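Local coordinates for protein predicted component of a thermophile-specific DNA repair system, contains a RAMP domain (PDB 4N0L) that binds RNA, probably crRNA, as the Csm3 subunit of a type III-A CRISPR system, and may act as an endonuclease, at residues R57-F62 and P116-F121; E169-F174 and R231-E236. One frame throughout, in Å; residues are numbered along the deposited sequence.

Contact 1: R57-F62 and P116-F121; sequences RARALF and PVCRIF. With ZN (zinc ion), chain C.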
ATOM      1  N   ARG A  57      -5.677  -4.397   0.226  1.00 21.48           N
ATOM      2  CA  ARG A  57      -5.299  -5.244   1.349  1.00 23.34           C
ATOM      3  C   ARG A  57      -4.329  -4.517   2.278  1.00 21.32           C
ATOM      4  O   ARG A  57      -4.498  -4.537   3.497  1.00 21.86           O
ATOM      5  CB  ARG A  57      -4.684  -6.553   0.848  1.00 25.37           C
ATOM      6  CG  ARG A  57      -4.231  -7.501   1.949  1.00 24.03           C
ATOM      7  CD  ARG A  57      -5.392  -7.983   2.804  1.00 23.58           C
ATOM      8  NE  ARG A  57      -4.967  -9.006   3.754  1.00 24.78           N
ATOM      9  CZ  ARG A  57      -5.642  -9.343   4.848  1.00 24.37           C
ATOM     10  NH1 ARG A  57      -6.782  -8.734   5.144  1.00 23.38           N
ATOM     11  NH2 ARG A  57      -5.173 -10.286   5.654  1.00 20.94           N
ATOM     12  N   ALA A  58      -3.321  -3.872   1.699  1.00 18.93           N
ATOM     13  CA  ALA A  58      -2.367  -3.086   2.474  1.00 17.33           C
ATOM     14  C   ALA A  58      -3.064  -1.970   3.254  1.00 20.01           C
ATOM     15  O   ALA A  58      -2.720  -1.699   4.405  1.00 19.46           O
ATOM     16  CB  ALA A  58      -1.293  -2.511   1.564  1.00 14.36           C
ATOM     17  N   ARG A  59      -4.042  -1.327   2.621  1.00 19.88           N
ATOM     18  CA  ARG A  59      -4.802  -0.260   3.265  1.00 20.22           C
ATOM     19  C   ARG A  59      -5.646  -0.777   4.425  1.00 25.62           C
ATOM     20  O   ARG A  59      -5.665  -0.186   5.506  1.00 24.33           O
ATOM     21  CB  ARG A  59      -5.706   0.443   2.254  1.00 19.44           C
ATOM     22  CG  ARG A  59      -6.366   1.699   2.803  1.00 21.11           C
ATOM     23  CD  ARG A  59      -7.396   2.259   1.833  1.00 22.98           C
ATOM     24  NE  ARG A  59      -7.746   3.644   2.134  1.00 21.38           N
ATOM     25  CZ  ARG A  59      -8.447   4.035   3.196  1.00 20.73           C
ATOM     26  NH1 ARG A  59      -8.706   5.323   3.376  1.00 18.07           N
ATOM     27  NH2 ARG A  59      -8.899   3.145   4.069  1.00 20.68           N
ATOM     28  N   ALA A  60      -6.358  -1.874   4.181  1.00 25.40           N
ATOM     29  CA  ALA A  60      -7.242  -2.470   5.177  1.00 22.12           C
ATOM     30  C   ALA A  60      -6.485  -2.893   6.435  1.00 24.15           C
ATOM     31  O   ALA A  60      -6.999  -2.770   7.547  1.00 28.66           O
ATOM     32  CB  ALA A  60      -7.981  -3.656   4.580  1.00 13.74           C
ATOM     33  N   LEU A  61      -5.268  -3.396   6.255  1.00 20.31           N
ATOM     34  CA  LEU A  61      -4.459  -3.850   7.383  1.00 23.20           C
ATOM     35  C   LEU A  61      -3.763  -2.694   8.098  1.00 23.56           C
ATOM     36  O   LEU A  61      -3.681  -2.677   9.327  1.00 24.98           O
ATOM     37  CB  LEU A  61      -3.421  -4.874   6.918  1.00 25.26           C
ATOM     38  CG  LEU A  61      -3.983  -6.151   6.296  1.00 24.72           C
ATOM     39  CD1 LEU A  61      -2.862  -7.044   5.799  1.00 19.30           C
ATOM     40  CD2 LEU A  61      -4.858  -6.885   7.299  1.00 25.07           C
ATOM     41  N   PHE A  62      -3.259  -1.733   7.329  1.00 21.32           N
ATOM     42  CA  PHE A  62      -2.598  -0.572   7.915  1.00 19.82           C
ATOM     43  C   PHE A  62      -3.543   0.271   8.763  1.00 22.46           C
ATOM     44  O   PHE A  62      -3.168   0.734   9.839  1.00 25.15           O
ATOM     45  CB  PHE A  62      -1.971   0.312   6.839  1.00 16.48           C
ATOM     46  CG  PHE A  62      -1.331   1.555   7.388  1.00 23.10           C
ATOM     47  CD1 PHE A  62      -0.164   1.476   8.132  1.00 20.45           C
ATOM     48  CD2 PHE A  62      -1.909   2.802   7.184  1.00 29.05           C
ATOM     49  CE1 PHE A  62       0.424   2.617   8.650  1.00 23.11           C
ATOM     50  CE2 PHE A  62      -1.324   3.947   7.700  1.00 24.12           C
ATOM     51  CZ  PHE A  62      -0.157   3.853   8.435  1.00 23.44           C
ATOM     52  N   PRO A 116      -2.143   9.566   7.927  1.00 30.77           N
ATOM     53  CA  PRO A 116      -1.272   8.661   7.168  1.00 28.63           C
ATOM     54  C   PRO A 116      -2.058   7.699   6.283  1.00 23.72           C
ATOM     55  O   PRO A 116      -1.678   7.477   5.135  1.00 23.54           O
ATOM     56  CB  PRO A 116      -0.520   7.897   8.261  1.00 31.56           C
ATOM     57  CG  PRO A 116      -0.580   8.782   9.452  1.00 35.96           C
ATOM     58  CD  PRO A 116      -1.906   9.468   9.377  1.00 33.68           C
ATOM     59  N   VAL A 117      -3.130   7.129   6.823  1.00 19.57           N
ATOM     60  CA  VAL A 117      -3.977   6.207   6.073  1.00 19.28           C
ATOM     61  C   VAL A 117      -4.495   6.823   4.778  1.00 21.14           C
ATOM     62  O   VAL A 117      -4.264   6.299   3.688  1.00 24.56           O
ATOM     63  CB  VAL A 117      -5.187   5.747   6.906  1.00 22.05           C
ATOM     64  CG1 VAL A 117      -6.097   4.852   6.072  1.00 22.20           C
ATOM     65  CG2 VAL A 117      -4.723   5.023   8.161  1.00 18.42           C
ATOM     66  N   CYS A 118      -5.190   7.945   4.908  1.00 21.04           N
ATOM     67  CA  CYS A 118      -5.868   8.569   3.778  1.00 20.82           C
ATOM     68  C   CYS A 118      -4.914   9.299   2.824  1.00 23.05           C
ATOM     69  O   CYS A 118      -5.127   9.289   1.613  1.00 21.45           O
ATOM     70  CB  CYS A 118      -6.954   9.522   4.286  1.00 14.86           C
ATOM     71  SG  CYS A 118      -8.337   8.680   5.122  1.00 27.54           S
ATOM     72  N   ARG A 119      -3.871   9.931   3.356  1.00 21.96           N
ATOM     73  CA  ARG A 119      -2.941  10.672   2.503  1.00 25.73           C
ATOM     74  C   ARG A 119      -2.108   9.731   1.621  1.00 28.33           C
ATOM     75  O   ARG A 119      -1.699  10.100   0.518  1.00 27.73           O
ATOM     76  CB  ARG A 119      -2.023  11.567   3.348  1.00 25.49           C
ATOM     77  CG  ARG A 119      -0.801  10.862   3.921  1.00 28.33           C
ATOM     78  CD  ARG A 119      -0.170  11.641   5.066  1.00 27.37           C
ATOM     79  NE  ARG A 119       1.070  11.013   5.512  1.00 35.28           N
ATOM     80  CZ  ARG A 119       1.595  11.159   6.725  1.00 37.71           C
ATOM     81  NH1 ARG A 119       0.990  11.923   7.627  1.00 35.53           N
ATOM     82  NH2 ARG A 119       2.728  10.540   7.034  1.00 33.17           N
ATOM     83  N   ILE A 120      -1.869   8.515   2.108  1.00 26.20           N
ATOM     84  CA  ILE A 120      -1.087   7.521   1.372  1.00 21.47           C
ATOM     85  C   ILE A 120      -1.960   6.659   0.462  1.00 21.99           C
ATOM     86  O   ILE A 120      -1.663   6.487  -0.721  1.00 21.23           O
ATOM     87  CB  ILE A 120      -0.303   6.594   2.333  1.00 25.76           C
ATOM     88  CG1 ILE A 120       0.785   7.376   3.071  1.00 26.90           C
ATOM     89  CG2 ILE A 120       0.318   5.429   1.574  1.00 23.97           C
ATOM     90  CD1 ILE A 120       1.408   6.608   4.217  1.00 25.19           C
ATOM     91  N   PHE A 121      -3.025   6.100   1.027  1.00 22.24           N
ATOM     92  CA  PHE A 121      -3.846   5.133   0.308  1.00 23.89           C
ATOM     93  C   PHE A 121      -5.121   5.754  -0.272  1.00 25.06           C
ATOM     94  O   PHE A 121      -5.998   5.047  -0.771  1.00 24.85           O
ATOM     95  CB  PHE A 121      -4.196   3.964   1.230  1.00 26.68           C
ATOM     96  CG  PHE A 121      -2.997   3.171   1.684  1.00 20.41           C
ATOM     97  CD1 PHE A 121      -2.437   2.199   0.869  1.00 18.31           C
ATOM     98  CD2 PHE A 121      -2.434   3.396   2.931  1.00 23.99           C
ATOM     99  CE1 PHE A 121      -1.332   1.470   1.289  1.00 19.71           C
ATOM    100  CE2 PHE A 121      -1.331   2.669   3.357  1.00 23.78           C
ATOM    101  CZ  PHE A 121      -0.779   1.707   2.534  1.00 16.00           C
TER
HETATM  102 ZN    ZN C 401      -7.950   9.322   7.329  1.00 30.64          ZN
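Arg59 reaches from segment 57-62 of helix 51-69 across Phe121 toward Cys118, a zinc ligand in the first turn of helix 116-121, and each atom of its chain has a neighbour there. CB lies above CG and CD1 of the Phe121 ring; CG approaches Phe121 CB at 3.5 Å, the closest touch along the chain; CD passes the same CB, and NE runs past the carbonyl oxygen of Phe121, which lies near the edge of the guanidinium. At the tip, Val117 CG1 covers one guanidinium face, 3.8 Å from Arg59 CZ, while Arg59 NH1 comes within 3.8 Å of Cys118 SG. With CG anti to the backbone N (chi1 -171°) and the chain extended to NE, arginine is long enough to lay methylenes on an aromatic residue and still deliver its charge to polar partners: NH1 bonds to the carbonyls of His86 and Gly122, and NH2 pairs with Glu63.

The Phe121 ring is sandwiched. Arg59 CA sits over its centre, 4.1 Å from the ring centroid, in a CH-pi contact, and Ile120 CG2 covers the opposite face. The short Ala58 CB meets the ring at Phe121 CE1, 4.0 Å away, where the ring projects toward helix 51-69. Phe62, one turn on from Ala58, meets Val117 and Pro116: its CE2 lies 3.6 Å from Val117 CG2, its edge faces Pro116 CB, and its ring pairs obliquely with Phe121, planes at 43°.

The two short helical segments run nearly antiparallel (171°) beside a zinc site of three cysteines and one histidine, in which Cys118 SG binds zinc at 2.3 Å alongside His86, Cys88 and Cys115.

Contact 2: E169-F174 and R231-E236; sequences EARVAF and RVEDGE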
ATOM      1  N   GLU A 169      -6.422  11.649  -4.075  1.00 38.11           N
ATOM      2  CA  GLU A 169      -5.809  10.564  -4.824  1.00 39.01           C
ATOM      3  C   GLU A 169      -4.675   9.947  -4.016  1.00 32.69           C
ATOM      4  O   GLU A 169      -3.862  10.664  -3.430  1.00 31.97           O
ATOM      5  CB  GLU A 169      -5.292  11.063  -6.177  1.00 48.85           C
ATOM      6  CG  GLU A 169      -4.721   9.968  -7.069  1.00 61.26           C
ATOM      7  CD  GLU A 169      -5.751   8.924  -7.457  1.00 70.48           C
ATOM      8  OE1 GLU A 169      -6.951   9.267  -7.535  1.00 71.71           O
ATOM      9  OE2 GLU A 169      -5.359   7.758  -7.679  1.00 73.70           O
ATOM     10  N   ALA A 170      -4.643   8.619  -3.974  1.00 31.69           N
ATOM     11  CA  ALA A 170      -3.595   7.880  -3.272  1.00 30.16           C
ATOM     12  C   ALA A 170      -2.203   8.266  -3.753  1.00 27.31           C
ATOM     13  O   ALA A 170      -1.985   8.465  -4.948  1.00 29.42           O
ATOM     14  CB  ALA A 170      -3.805   6.383  -3.441  1.00 23.83           C
ATOM     15  N   ARG A 171      -1.269   8.379  -2.814  1.00 25.08           N
ATOM     16  CA  ARG A 171       0.131   8.624  -3.141  1.00 22.50           C
ATOM     17  C   ARG A 171       0.829   7.367  -3.656  1.00 28.48           C
ATOM     18  O   ARG A 171       1.890   7.449  -4.276  1.00 28.98           O
ATOM     19  CB  ARG A 171       0.879   9.174  -1.926  1.00 23.13           C
ATOM     20  CG  ARG A 171       0.684  10.664  -1.715  1.00 29.89           C
ATOM     21  CD  ARG A 171       1.328  11.144  -0.429  1.00 30.88           C
ATOM     22  NE  ARG A 171       0.891  12.496  -0.094  1.00 34.53           N
ATOM     23  CZ  ARG A 171       1.242  13.144   1.012  1.00 34.73           C
ATOM     24  NH1 ARG A 171       2.043  12.564   1.896  1.00 31.56           N
ATOM     25  NH2 ARG A 171       0.795  14.371   1.234  1.00 41.46           N
ATOM     26  N   VAL A 172       0.243   6.202  -3.390  1.00 26.33           N
ATOM     27  CA  VAL A 172       0.844   4.946  -3.831  1.00 29.64           C
ATOM     28  C   VAL A 172       0.008   4.243  -4.892  1.00 27.84           C
ATOM     29  O   VAL A 172      -1.223   4.266  -4.860  1.00 26.33           O
ATOM     30  CB  VAL A 172       1.073   3.969  -2.650  1.00 27.47           C
ATOM     31  CG1 VAL A 172       2.097   4.533  -1.680  1.00 31.21           C
ATOM     32  CG2 VAL A 172      -0.239   3.652  -1.942  1.00 25.36           C
ATOM     33  N   ALA A 173       0.699   3.631  -5.848  1.00 22.96           N
ATOM     34  CA  ALA A 173       0.053   2.812  -6.860  1.00 26.10           C
ATOM     35  C   ALA A 173       0.810   1.501  -7.018  1.00 26.85           C
ATOM     36  O   ALA A 173       2.036   1.492  -7.145  1.00 24.85           O
ATOM     37  CB  ALA A 173      -0.020   3.553  -8.184  1.00 19.51           C
ATOM     38  N   PHE A 174       0.072   0.396  -7.005  1.00 21.44           N
ATOM     39  CA  PHE A 174       0.665  -0.924  -7.162  1.00 19.04           C
ATOM     40  C   PHE A 174       0.481  -1.422  -8.585  1.00 20.54           C
ATOM     41  O   PHE A 174      -0.627  -1.405  -9.117  1.00 22.94           O
ATOM     42  CB  PHE A 174       0.044  -1.925  -6.183  1.00 21.99           C
ATOM     43  CG  PHE A 174       0.433  -1.709  -4.748  1.00 25.41           C
ATOM     44  CD1 PHE A 174       1.294  -2.591  -4.115  1.00 26.34           C
ATOM     45  CD2 PHE A 174      -0.060  -0.632  -4.029  1.00 28.73           C
ATOM     46  CE1 PHE A 174       1.655  -2.405  -2.795  1.00 24.51           C
ATOM     47  CE2 PHE A 174       0.299  -0.439  -2.709  1.00 29.75           C
ATOM     48  CZ  PHE A 174       1.158  -1.326  -2.092  1.00 25.46           C
ATOM     49  N   ARG A 231       4.130   8.650  -5.056  1.00 26.34           N
ATOM     50  CA  ARG A 231       4.227  10.025  -5.533  1.00 32.92           C
ATOM     51  C   ARG A 231       4.615  10.976  -4.405  1.00 33.08           C
ATOM     52  O   ARG A 231       3.874  11.144  -3.437  1.00 28.96           O
ATOM     53  CB  ARG A 231       2.908  10.475  -6.162  1.00 32.92           C
ATOM     54  CG  ARG A 231       2.467   9.642  -7.356  1.00 38.36           C
ATOM     55  CD  ARG A 231       1.179  10.174  -7.976  1.00 43.16           C
ATOM     56  NE  ARG A 231       0.069  10.204  -7.024  1.00 48.76           N
ATOM     57  CZ  ARG A 231      -0.306  11.283  -6.345  1.00 47.65           C
ATOM     58  NH1 ARG A 231       0.344  12.428  -6.506  1.00 47.61           N
ATOM     59  NH2 ARG A 231      -1.328  11.220  -5.500  1.00 42.55           N
ATOM     60  N   VAL A 232       5.785  11.591  -4.533  1.00 37.51           N
ATOM     61  CA  VAL A 232       6.244  12.557  -3.545  1.00 43.12           C
ATOM     62  C   VAL A 232       5.443  13.847  -3.687  1.00 42.34           C
ATOM     63  O   VAL A 232       5.479  14.497  -4.730  1.00 40.51           O
ATOM     64  CB  VAL A 232       7.748  12.861  -3.697  1.00 46.76           C
ATOM     65  CG1 VAL A 232       8.189  13.901  -2.675  1.00 48.84           C
ATOM     66  CG2 VAL A 232       8.567  11.585  -3.566  1.00 43.46           C
ATOM     67  N   GLU A 233       4.715  14.213  -2.638  1.00 41.88           N
ATOM     68  CA  GLU A 233       3.884  15.412  -2.670  1.00 44.30           C
ATOM     69  C   GLU A 233       4.307  16.389  -1.587  1.00 45.20           C
ATOM     70  O   GLU A 233       4.301  17.600  -1.791  1.00 47.29           O
ATOM     71  CB  GLU A 233       2.409  15.057  -2.491  1.00 44.35           C
ATOM     72  CG  GLU A 233       1.740  14.505  -3.734  1.00 47.19           C
ATOM     73  CD  GLU A 233       0.311  14.063  -3.475  1.00 51.56           C
ATOM     74  OE1 GLU A 233      -0.086  13.984  -2.294  1.00 49.48           O
ATOM     75  OE2 GLU A 233      -0.416  13.797  -4.454  1.00 58.22           O
ATOM     76  N   ASP A 234       4.676  15.848  -0.433  1.00 46.21           N
ATOM     77  CA  ASP A 234       5.043  16.661   0.713  1.00 45.23           C
ATOM     78  C   ASP A 234       6.351  16.163   1.313  1.00 46.27           C
ATOM     79  O   ASP A 234       6.387  15.102   1.936  1.00 49.22           O
ATOM     80  CB  ASP A 234       3.934  16.638   1.762  1.00 50.02           C
ATOM     81  CG  ASP A 234       4.181  17.616   2.887  1.00 55.45           C
ATOM     82  OD1 ASP A 234       3.619  18.729   2.838  1.00 60.39           O
ATOM     83  OD2 ASP A 234       4.943  17.274   3.816  1.00 56.26           O
ATOM     84  N   GLY A 235       7.418  16.931   1.114  1.00 42.26           N
ATOM     85  CA  GLY A 235       8.741  16.569   1.596  1.00 39.31           C
ATOM     86  C   GLY A 235       8.811  16.229   3.073  1.00 43.32           C
ATOM     87  O   GLY A 235       9.563  15.343   3.482  1.00 46.87           O
ATOM     88  N   GLU A 236       8.024  16.937   3.874  1.00 43.46           N
ATOM     89  CA  GLU A 236       8.010  16.742   5.318  1.00 48.70           C
ATOM     90  C   GLU A 236       7.394  15.399   5.704  1.00 46.21           C
ATOM     91  O   GLU A 236       7.680  14.862   6.774  1.00 46.90           O
ATOM     92  CB  GLU A 236       7.262  17.887   5.995  1.00 55.96           C
ATOM     93  CG  GLU A 236       8.063  19.178   6.055  1.00 66.41           C
ATOM     94  CD  GLU A 236       7.196  20.388   6.336  1.00 77.04           C
ATOM     95  OE1 GLU A 236       6.653  20.961   5.367  1.00 78.28           O
ATOM     96  OE2 GLU A 236       7.056  20.764   7.518  1.00 81.92           O
TER
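Arg231 meets Arg171 first through the backbone: its N donates to Arg171 O at 2.7 Å, a nearly straight bond (169°) lying in the carbonyl plane. A second main-chain carbonyl is taken by the side chain. Arg231 NH2 donates to Ala170 O at 2.9 Å, with the oxygen close to the guanidinium plane but the nitrogen well above the carbonyl plane; NE adds a weak bond to the same oxygen. The bend at chi3 (-59°) folds the arginine back over residues 169-171, where Arg171 CG lies loosely over one face of its guanidinium.

The backbone bond marks the end of an antiparallel pairing, where strand 172-174, an outermost strand of the RRM-like sheet within this chain, runs beside strand 223-231 just before the latter gives way to the loop leading into helix 238-255.

The ionic contacts centre on Glu233, whose two oxygens serve different arginines. Arg171 NE reaches OE1 at 2.8 Å, above the carboxylate plane, and the two flat groups stand almost perpendicular, at 82°. Arg231 NH1 takes OE2 at 2.6 Å on the anti side but tilted out of the carboxylate plane, with NH2 adding a weak bond. Glutamate suits this place because one carboxylate can bridge two cations, and Lys168 also pairs with OE1. Arg171 NH1 also pairs with Asp241 and Glu237, which probably offsets the burial of its charge.

Beyond these bonds the contact is light: Asp234 CB lies 3.9 Å from Arg171 NH2, while its carboxylate pairs with Arg93.

Overall arrangement
From the N terminus, the chain runs along strand 7-16 and, after short strands and helix 26-31, enters helix 51-69. After a largely irregular excursion that carries His86, Cys88 and Cys115, contact 1 closes the first loop by bringing helix 116-121 back against 57-62. Only later does contact 2 open, at 169-174, and it closes at 231-236 after helix 181-191 and strand 223-231, so the two loops follow in series, neither nesting nor crossing. They nevertheless touch in space: Ile120 O lies 3.3 Å from Val172 N, a probable hydrogen bond, and Ala170 CB packs on Ile120 and Phe121. The zinc-bearing region, helix 51-69 and the sheet edge are thereby joined.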